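Side-chain contacts in aspartate aminotransferase, mitochondrial (Trypanosoma brucei brucei, PDB 4W5K), which probably transfers amino groups between L-aspartate and 2-oxoglutarate as a homodimer, using pyridoxal 5'-phosphate as cofactor: residues A[103-106]-A[107-111]; A[297-300]-A[301-304]; A[321-324]-A[325-329]; A[382-385]-A[386-390]. The protein carries 1 engineered substitution. One frame throughout, in Å; residues are numbered along the deposited sequence.

Contact 1 of 4, residues A[103-106]-A[107-111]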
loop_
_atom_site.group_PDB
_atom_site.type_symbol
_atom_site.label_atom_id
_atom_site.label_comp_id
_atom_site.label_asym_id
_atom_site.label_seq_id
_atom_site.Cartn_x
_atom_site.Cartn_y
_atom_site.Cartn_z
ATOM N N ALA A 103 -5.351 5.671 5.239
ATOM C CA ALA A 103 -6.316 5.788 6.325
ATOM C C ALA A 103 -7.591 6.504 5.876
ATOM O O ALA A 103 -8.689 6.126 6.274
ATOM C CB ALA A 103 -5.700 6.538 7.538
ATOM N N LEU A 104 -7.454 7.552 5.062
ATOM C CA LEU A 104 -8.647 8.249 4.542
ATOM C C LEU A 104 -9.499 7.303 3.709
ATOM O O LEU A 104 -10.729 7.291 3.824
ATOM C CB LEU A 104 -8.244 9.454 3.695
ATOM C CG LEU A 104 -7.665 10.556 4.576
ATOM C CD1 LEU A 104 -6.823 11.491 3.716
ATOM C CD2 LEU A 104 -8.825 11.346 5.310
ATOM N N ARG A 105 -8.855 6.534 2.837
ATOM C CA ARG A 105 -9.578 5.612 1.957
ATOM C C ARG A 105 -10.206 4.442 2.727
ATOM O O ARG A 105 -11.412 4.149 2.555
ATOM C CB ARG A 105 -8.645 5.061 0.863
ATOM C CG ARG A 105 -9.244 3.929 -0.009
ATOM C CD ARG A 105 -10.512 4.366 -0.748
ATOM N NE ARG A 105 -11.033 3.267 -1.568
ATOM C CZ ARG A 105 -10.686 3.026 -2.836
ATOM N NH1 ARG A 105 -9.803 3.817 -3.442
ATOM N NH2 ARG A 105 -11.236 1.997 -3.498
ATOM N N ILE A 106 -9.403 3.757 3.543
ATOM C CA ILE A 106 -9.926 2.620 4.314
ATOM C C ILE A 106 -11.009 3.109 5.295
ATOM O O ILE A 106 -12.047 2.480 5.427
ATOM C CB ILE A 106 -8.819 1.871 5.062
ATOM C CG1 ILE A 106 -7.892 1.167 4.053
ATOM C CG2 ILE A 106 -9.408 0.853 6.025
ATOM C CD1 ILE A 106 -8.535 0.048 3.242
ATOM N N GLY A 107 -10.766 4.238 5.961
ATOM C CA GLY A 107 -11.802 4.827 6.815
ATOM C C GLY A 107 -13.063 5.137 6.059
ATOM O O GLY A 107 -14.177 4.851 6.545
ATOM N N GLY A 108 -12.929 5.797 4.905
ATOM C CA GLY A 108 -14.085 6.082 4.063
ATOM C C GLY A 108 -14.852 4.826 3.662
ATOM O O GLY A 108 -16.094 4.792 3.672
ATOM N N ASP A 109 -14.110 3.764 3.328
ATOM C CA ASP A 109 -14.729 2.492 2.971
ATOM C C ASP A 109 -15.406 1.812 4.167
ATOM O O ASP A 109 -16.285 0.952 3.980
ATOM C CB ASP A 109 -13.677 1.527 2.364
ATOM C CG ASP A 109 -13.410 1.797 0.874
ATOM O OD1 ASP A 109 -14.327 2.261 0.176
ATOM O OD2 ASP A 109 -12.289 1.504 0.384
ATOM N N LEU A 110 -14.991 2.165 5.379
ATOM C CA LEU A 110 -15.553 1.589 6.597
ATOM C C LEU A 110 -16.829 2.327 7.062
ATOM O O LEU A 110 -17.601 1.773 7.836
ATOM C CB LEU A 110 -14.531 1.621 7.734
ATOM C CG LEU A 110 -14.936 0.820 8.971
ATOM C CD1 LEU A 110 -15.003 -0.681 8.639
ATOM C CD2 LEU A 110 -13.963 1.110 10.108
ATOM N N LEU A 111 -17.046 3.541 6.579
ATOM C CA LEU A 111 -18.071 4.400 7.190
ATOM C C LEU A 111 -19.468 3.781 7.217
ATOM O O LEU A 111 -20.220 4.008 8.180
ATOM C CB LEU A 111 -18.151 5.770 6.489
ATOM C CG LEU A 111 -16.913 6.646 6.715
ATOM C CD1 LEU A 111 -17.029 7.961 5.994
ATOM C CD2 LEU A 111 -16.702 6.906 8.203
HETATM O O HOH W 1 -14.030 1.641 -2.485
#
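With CG trans to its backbone N (chi1 172°) and the chain bent at the next bond (chi2 59°), Arg105 brings NE round to the following turn of the helix, where Asp109, its CG set beside its own backbone N, presents OD2. The two form an i to i+4 salt bridge, with Arg105 NE donating to Asp109 OD2 at 2.9 Å. That oxygen lies at the edge of the guanidinium and near its plane, yet the donor comes in from above the carboxylate. Only NE bonds the carboxylate directly, and the two flat groups stand 76° apart. A water supplies the second link, accepting from Arg105 NH2 at 3.0 Å and donating to Asp109 OD1 at 2.7 Å, and together the two links limit rotation of the carboxylate. Beneath them Asp109 N donates to Arg105 O at 2.8 Å, while Gly107 N and Gly108 N bond to Ala103 O and Leu104 O. The bond from Leu110 N to Ile106 O is weak.

Arg105 NH1 donates to Pro280 O of the second subunit, and the Arg105 side chains of the two subunits pack on each other. Within the chain, Leu104 touches the cofactor and helix 129-137, Ile106 and Leu110 lie on helix 264-282, and Ala103 rests on strand 238-242 of the central sheet.

Contact 2 of 4, residues A[297-300]-A[301-304]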
loop_
_atom_site.group_PDB
_atom_site.type_symbol
_atom_site.label_atom_id
_atom_site.label_comp_id
_atom_site.label_asym_id
_atom_site.label_seq_id
_atom_site.Cartn_x
_atom_site.Cartn_y
_atom_site.Cartn_z
ATOM N N LEU A 297 9.382 5.577 19.056
ATOM C CA LEU A 297 8.428 5.950 20.101
ATOM C C LEU A 297 8.577 5.090 21.357
ATOM O O LEU A 297 8.195 5.513 22.449
ATOM C CB LEU A 297 7.000 5.873 19.572
ATOM C CG LEU A 297 6.665 6.961 18.547
ATOM C CD1 LEU A 297 5.254 6.743 17.979
ATOM C CD2 LEU A 297 6.856 8.391 19.147
ATOM N N LYS A 298 9.168 3.905 21.224
ATOM C CA LYS A 298 9.421 3.083 22.418
ATOM C C LYS A 298 10.766 3.366 23.101
ATOM O O LYS A 298 11.082 2.772 24.134
ATOM C CB LYS A 298 9.320 1.588 22.060
ATOM C CG LYS A 298 7.871 1.169 21.791
ATOM C CD LYS A 298 7.745 -0.265 21.316
ATOM C CE LYS A 298 6.706 -1.018 22.151
ATOM N NZ LYS A 298 5.327 -0.429 22.063
ATOM N N ASP A 299 11.557 4.271 22.541
ATOM C CA ASP A 299 12.856 4.568 23.103
ATOM C C ASP A 299 12.906 6.020 23.582
ATOM O O ASP A 299 12.809 6.921 22.765
ATOM C CB ASP A 299 13.949 4.316 22.071
ATOM C CG ASP A 299 15.349 4.486 22.649
ATOM O OD1 ASP A 299 15.924 3.486 23.115
ATOM O OD2 ASP A 299 15.884 5.612 22.649
ATOM N N PRO A 300 13.056 6.242 24.903
ATOM C CA PRO A 300 13.061 7.613 25.445
ATOM C C PRO A 300 14.084 8.527 24.768
ATOM O O PRO A 300 13.762 9.678 24.466
ATOM C CB PRO A 300 13.414 7.412 26.925
ATOM C CG PRO A 300 12.992 6.007 27.227
ATOM C CD PRO A 300 13.204 5.226 25.958
ATOM N N GLN A 301 15.296 8.038 24.536
ATOM C CA GLN A 301 16.312 8.862 23.885
ATOM C C GLN A 301 15.928 9.243 22.454
ATOM O O GLN A 301 16.106 10.394 22.044
ATOM C CB GLN A 301 17.664 8.144 23.890
ATOM C CG GLN A 301 18.376 8.190 25.223
ATOM C CD GLN A 301 19.659 7.387 25.217
ATOM O OE1 GLN A 301 19.651 6.185 24.949
ATOM N NE2 GLN A 301 20.771 8.047 25.505
ATOM N N LEU A 302 15.413 8.281 21.692
ATOM C CA LEU A 302 15.056 8.547 20.302
ATOM C C LEU A 302 13.850 9.464 20.259
ATOM O O LEU A 302 13.736 10.316 19.370
ATOM C CB LEU A 302 14.768 7.243 19.541
ATOM C CG LEU A 302 15.993 6.366 19.240
ATOM C CD1 LEU A 302 15.565 5.120 18.470
ATOM C CD2 LEU A 302 17.043 7.147 18.468
ATOM N N THR A 303 12.952 9.284 21.224
ATOM C CA THR A 303 11.723 10.087 21.300
ATOM C C THR A 303 12.082 11.538 21.595
ATOM O O THR A 303 11.561 12.464 20.963
ATOM C CB THR A 303 10.763 9.527 22.375
ATOM O OG1 THR A 303 10.185 8.288 21.906
ATOM C CG2 THR A 303 9.636 10.500 22.654
ATOM N N ALA A 304 13.003 11.729 22.530
ATOM C CA ALA A 304 13.485 13.067 22.845
ATOM C C ALA A 304 14.143 13.718 21.619
ATOM O O ALA A 304 13.947 14.903 21.353
ATOM C CB ALA A 304 14.470 13.007 24.019
HETATM O O HOH W 2 18.660 4.982 21.890
#
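The carboxylate of Asp299 has Leu302 N at its edge, close to its plane, with CG of Leu302 to one side of that plane and Gln301 N to the other. This is an N-cap: Asp299 stands just ahead of helix 300-331 and its OD2, using the anti lone pair, accepts from Leu302 N at 2.9 Å. A chi1 of -175° swings the Asp299 carboxylate away from its own N and forward over the first turn, where amide groups have no preceding helical carbonyl to bond. Pro300, next in the chain, has no N-H needing a partner. The capping side chain also packs: CB of Asp299 is 4.0 Å from Leu302 CD1, and OD2 is 3.5 Å from Leu302 CG, the two side chains crossing at a slant.

Regular helical bonding starts with Thr303 N, which donates to Asp299 O at 2.8 Å, almost in line with the carbonyl, and goes on with Ala304 N to Pro300 O. Thr303 OG1 turns back to the end of the preceding helix 287-297, where it hydrogen-bonds to Ile296 O; it also lies 3.4 Å from Leu297 CA. This short connection joins two successive helices, the second being the long helix that in aspartate aminotransferases links the large and small domains. Lys298 ties the connection to helix 69-80 by a salt bridge to Glu74. On the solvent side a water donates to Asp299 OD2 at 2.9 Å and, weakly, to Gln301 OE1 at 3.4 Å.

Contact 3 of 4, residues A[321-324]-A[325-329]; sequences RKRL and VSELK
Four successive i to i+4 backbone bonds, from Val325 N to Arg321 O through Leu328 N to Leu324 O, keep this part of helix 300-331 regular, and its side chains pair at the same spacing. Arg323 and Glu327 run side by side in the same direction and join in a salt bridge, Arg323 NE donating to Glu327 OE2 at 2.9 Å. The bond is nearly straight (174°). OE2 lies in the guanidinium plane at its edge, whereas the guanidinium meets that oxygen on its anti side and somewhat out of the carboxylate plane, the planes being 69° apart. Both chains are bent at their second torsion, that of Arg323 to 89°, which lifts NE level with the glutamate end; CG of Glu327 folds down to 3.2 Å from Arg323 O. The link rests on NE, since NH2 of Arg323 is 3.5 Å from Glu327 OE2. Round the helix, Leu324 and Leu328 lie side by side, pointing the same way, as an apolar pair, with Leu324 CG 4.1 Å from Leu328 CD1.

Arg321, one turn before Val325, reaches away to bond Ile340 O, Gln343 OE1 and Gly345 O. Val325 and Leu324 rest on Ile340 of helix 338-342, Leu328 packs on Trp337, and helix 384-395 also packs here, touching Leu324 and Glu327 through Ser388 and making a long, weak ion pair from Glu385 to Arg323.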
loop_
_atom_site.group_PDB
_atom_site.type_symbol
_atom_site.label_atom_id
_atom_site.label_comp_id
_atom_site.label_asym_id
_atom_site.label_seq_id
_atom_site.Cartn_x
_atom_site.Cartn_y
_atom_site.Cartn_z
ATOM N N ARG A 321 8.542 31.997 6.782
ATOM C CA ARG A 321 7.313 32.801 6.614
ATOM C C ARG A 321 7.520 34.229 7.138
ATOM O O ARG A 321 7.206 35.236 6.447
ATOM C CB ARG A 321 6.121 32.136 7.333
ATOM C CG ARG A 321 5.559 30.891 6.629
ATOM C CD ARG A 321 4.497 30.225 7.491
ATOM N NE ARG A 321 3.751 29.170 6.814
ATOM C CZ ARG A 321 2.716 29.382 6.005
ATOM N NH1 ARG A 321 2.327 30.626 5.740
ATOM N NH2 ARG A 321 2.055 28.355 5.464
ATOM N N LYS A 322 8.063 34.326 8.352
ATOM C CA LYS A 322 8.281 35.625 8.992
ATOM C C LYS A 322 9.281 36.463 8.196
ATOM O O LYS A 322 9.128 37.684 8.049
ATOM C CB LYS A 322 8.755 35.415 10.440
ATOM C CG LYS A 322 9.115 36.681 11.219
ATOM C CD LYS A 322 9.298 36.349 12.691
ATOM C CE LYS A 322 9.590 37.588 13.526
ATOM N NZ LYS A 322 10.964 37.532 14.095
ATOM N N ARG A 323 10.318 35.797 7.687
ATOM C CA ARG A 323 11.344 36.465 6.886
ATOM C C ARG A 323 10.787 36.959 5.548
ATOM O O ARG A 323 11.133 38.062 5.107
ATOM C CB ARG A 323 12.527 35.517 6.644
ATOM C CG ARG A 323 13.619 36.086 5.728
ATOM C CD ARG A 323 14.658 36.856 6.502
ATOM N NE ARG A 323 15.701 37.402 5.629
ATOM C CZ ARG A 323 16.782 36.730 5.237
ATOM N NH1 ARG A 323 16.965 35.478 5.632
ATOM N NH2 ARG A 323 17.684 37.311 4.451
ATOM N N LEU A 324 9.935 36.152 4.907
ATOM C CA LEU A 324 9.260 36.586 3.674
ATOM C C LEU A 324 8.511 37.907 3.905
ATOM O O LEU A 324 8.630 38.883 3.137
ATOM C CB LEU A 324 8.279 35.521 3.182
ATOM C CG LEU A 324 7.601 35.769 1.830
ATOM C CD1 LEU A 324 8.653 35.893 0.753
ATOM C CD2 LEU A 324 6.645 34.628 1.477
ATOM N N VAL A 325 7.756 37.954 4.992
ATOM C CA VAL A 325 6.984 39.159 5.287
ATOM C C VAL A 325 7.879 40.370 5.574
ATOM O O VAL A 325 7.627 41.480 5.081
ATOM C CB VAL A 325 6.036 38.926 6.466
ATOM C CG1 VAL A 325 5.323 40.216 6.838
ATOM C CG2 VAL A 325 5.034 37.827 6.096
ATOM N N SER A 326 8.943 40.158 6.339
ATOM C CA SER A 326 9.830 41.264 6.670
ATOM C C SER A 326 10.603 41.739 5.438
ATOM O O SER A 326 10.810 42.932 5.265
ATOM C CB SER A 326 10.796 40.868 7.784
ATOM O OG SER A 326 11.740 39.931 7.317
ATOM N N GLU A 327 11.013 40.814 4.572
ATOM C CA GLU A 327 11.722 41.197 3.349
ATOM C C GLU A 327 10.783 41.909 2.378
ATOM O O GLU A 327 11.211 42.794 1.644
ATOM C CB GLU A 327 12.345 39.984 2.654
ATOM C CG GLU A 327 13.507 39.336 3.399
ATOM C CD GLU A 327 14.747 40.212 3.499
ATOM O OE1 GLU A 327 15.009 41.046 2.593
ATOM O OE2 GLU A 327 15.468 40.063 4.506
ATOM N N LEU A 328 9.512 41.512 2.357
ATOM C CA LEU A 328 8.544 42.208 1.505
ATOM C C LEU A 328 8.414 43.669 1.956
ATOM O O LEU A 328 8.384 44.597 1.137
ATOM C CB LEU A 328 7.188 41.498 1.521
ATOM C CG LEU A 328 7.084 40.285 0.569
ATOM C CD1 LEU A 328 5.907 39.382 0.890
ATOM C CD2 LEU A 328 7.005 40.773 -0.881
ATOM N N LYS A 329 8.360 43.886 3.263
ATOM C CA LYS A 329 8.295 45.253 3.786
ATOM C C LYS A 329 9.576 46.034 3.453
ATOM O O LYS A 329 9.522 47.206 3.050
ATOM C CB LYS A 329 8.055 45.234 5.293
ATOM C CG LYS A 329 7.879 46.610 5.891
ATOM C CD LYS A 329 7.787 46.571 7.403
ATOM C CE LYS A 329 7.508 47.967 7.952
ATOM N NZ LYS A 329 7.578 48.038 9.442
#

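Contact 4 of 4, residues A[382-385]-A[386-390]; sequences TNVE and YVSQA
Ser388 turns its hydroxyl back along the helix to Val384, while the next-door Val387 and Tyr386 face other ways round the axis, so each of the three meets the preceding turn differently. OG of Ser388, trans to its own carbonyl carbon (chi1 -58°), donates to Val384 O at 2.7 Å. The backbone Ser388 N donates to the same oxygen at 3.0 Å, and the two donors approach from opposite faces of the carbonyl. Two bonds from one residue therefore hold Val384 O, and the one from OG gives the hydroxyl proton of this buried serine an acceptor. CG2 of Val384 lies 4.2 Å from that OG, a loose apolar neighbour to it. Val387 CG2, set beside its own backbone N, lies 3.4 Å from Asn383 O, while its N donates to the same carbonyl at 3.0 Å. Tyr386 touches that turn with CB, 3.7 Å from Asn383 O, before its ring leads away from that turn and OH hydrogen-bonds Tyr364 O.

Asn383 occupies the N-cap position of helix 384-395, but its side chain makes no capping bond there: OD1 accepts from Asn380 N and ND2 donates to Gly378 O, both in the segment that precedes the helix. A water serves the first turn, accepting from Tyr386 N at 3.0 Å and donating to Thr382 O at 3.1 Å. Val384 and Ser388 face helix 300-331; Tyr386, Val387 and Ala390 pack on Ile366 of strand 366-367, Asn383 and Val387 on Val31 of strand 31-32, and Ala390 also on helix 354-364.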
loop_
_atom_site.group_PDB
_atom_site.type_symbol
_atom_site.label_atom_id
_atom_site.label_comp_id
_atom_site.label_asym_id
_atom_site.label_seq_id
_atom_site.Cartn_x
_atom_site.Cartn_y
_atom_site.Cartn_z
ATOM N N THR A 382 18.896 31.167 1.090
ATOM C CA THR A 382 19.580 31.555 -0.148
ATOM C C THR A 382 18.652 32.081 -1.245
ATOM O O THR A 382 19.130 32.598 -2.250
ATOM C CB THR A 382 20.404 30.384 -0.750
ATOM O OG1 THR A 382 19.532 29.435 -1.373
ATOM C CG2 THR A 382 21.223 29.687 0.324
ATOM N N ASN A 383 17.337 31.972 -1.072
ATOM C CA ASN A 383 16.446 32.458 -2.121
ATOM C C ASN A 383 15.317 33.374 -1.641
ATOM O O ASN A 383 14.555 33.887 -2.458
ATOM C CB ASN A 383 15.844 31.282 -2.905
ATOM C CG ASN A 383 14.988 30.345 -2.043
ATOM O OD1 ASN A 383 14.436 30.738 -1.003
ATOM N ND2 ASN A 383 14.855 29.099 -2.496
ATOM N N VAL A 384 15.201 33.570 -0.331
ATOM C CA VAL A 384 14.042 34.285 0.196
ATOM C C VAL A 384 14.097 35.760 -0.204
ATOM O O VAL A 384 13.066 36.396 -0.413
ATOM C CB VAL A 384 13.920 34.131 1.737
ATOM C CG1 VAL A 384 15.039 34.841 2.461
ATOM C CG2 VAL A 384 12.547 34.625 2.226
ATOM N N GLU A 385 15.296 36.301 -0.368
ATOM C CA GLU A 385 15.406 37.694 -0.769
ATOM C C GLU A 385 14.950 37.885 -2.213
ATOM O O GLU A 385 14.221 38.835 -2.516
ATOM C CB GLU A 385 16.834 38.190 -0.568
ATOM C CG GLU A 385 17.157 38.453 0.904
ATOM C CD GLU A 385 18.647 38.509 1.192
ATOM O OE1 GLU A 385 19.375 37.561 0.821
ATOM O OE2 GLU A 385 19.089 39.509 1.795
ATOM N N TYR A 386 15.350 36.965 -3.085
ATOM C CA TYR A 386 15.005 37.002 -4.507
ATOM C C TYR A 386 13.495 36.858 -4.706
ATOM O O TYR A 386 12.878 37.586 -5.492
ATOM C CB TYR A 386 15.759 35.895 -5.264
ATOM C CG TYR A 386 15.340 35.706 -6.713
ATOM C CD1 TYR A 386 15.742 36.604 -7.695
ATOM C CD2 TYR A 386 14.554 34.622 -7.098
ATOM C CE1 TYR A 386 15.366 36.432 -9.017
ATOM C CE2 TYR A 386 14.170 34.449 -8.419
ATOM C CZ TYR A 386 14.582 35.359 -9.374
ATOM O OH TYR A 386 14.212 35.194 -10.695
ATOM N N VAL A 387 12.907 35.908 -3.989
ATOM C CA VAL A 387 11.485 35.641 -4.116
ATOM C C VAL A 387 10.670 36.823 -3.603
ATOM O O VAL A 387 9.673 37.193 -4.218
ATOM C CB VAL A 387 11.089 34.371 -3.370
ATOM C CG1 VAL A 387 9.574 34.257 -3.283
ATOM C CG2 VAL A 387 11.679 33.152 -4.082
ATOM N N SER A 388 11.095 37.409 -2.488
ATOM C CA SER A 388 10.414 38.598 -1.958
ATOM C C SER A 388 10.425 39.740 -2.968
ATOM O O SER A 388 9.404 40.405 -3.164
ATOM C CB SER A 388 11.054 39.067 -0.650
ATOM O OG SER A 388 11.032 38.033 0.319
ATOM N N GLN A 389 11.571 39.970 -3.611
ATOM C CA GLN A 389 11.674 41.076 -4.567
ATOM C C GLN A 389 10.741 40.807 -5.732
ATOM O O GLN A 389 10.038 41.704 -6.193
ATOM C CB GLN A 389 13.110 41.260 -5.078
ATOM C CG GLN A 389 13.274 42.452 -6.031
ATOM C CD GLN A 389 13.068 43.800 -5.348
ATOM O OE1 GLN A 389 13.789 44.150 -4.412
ATOM N NE2 GLN A 389 12.074 44.561 -5.810
ATOM N N ALA A 390 10.725 39.555 -6.184
ATOM C CA ALA A 390 9.858 39.154 -7.287
ATOM C C ALA A 390 8.373 39.342 -6.934
ATOM O O ALA A 390 7.609 39.882 -7.726
ATOM C CB ALA A 390 10.137 37.708 -7.680
HETATM O O HOH W 3 17.847 35.440 -2.454
#

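In the fold
Contact 1 is the one beside the cofactor: the side chain of Leu104 is about 4 Å from the bound pyridoxal-5'-phosphate, against about 12 Å for Arg321 of contact 3. Contacts 2 and 4 lie away from the cofactor and malate sites. Contacts 2 and 3 share helix 300-331, near its start and its end, with centres about 36 Å apart. Contacts 1 and 3 lie on opposite sides of the chain's centre, about 40 Å apart between centres. Contacts 3 and 4 touch, their centres about 10 Å apart, as Ser388 OG packs 3.2 Å from Leu324 CD1 and 3.3 Å from Glu327 CB, joining the end of the long helix to the C-terminal one.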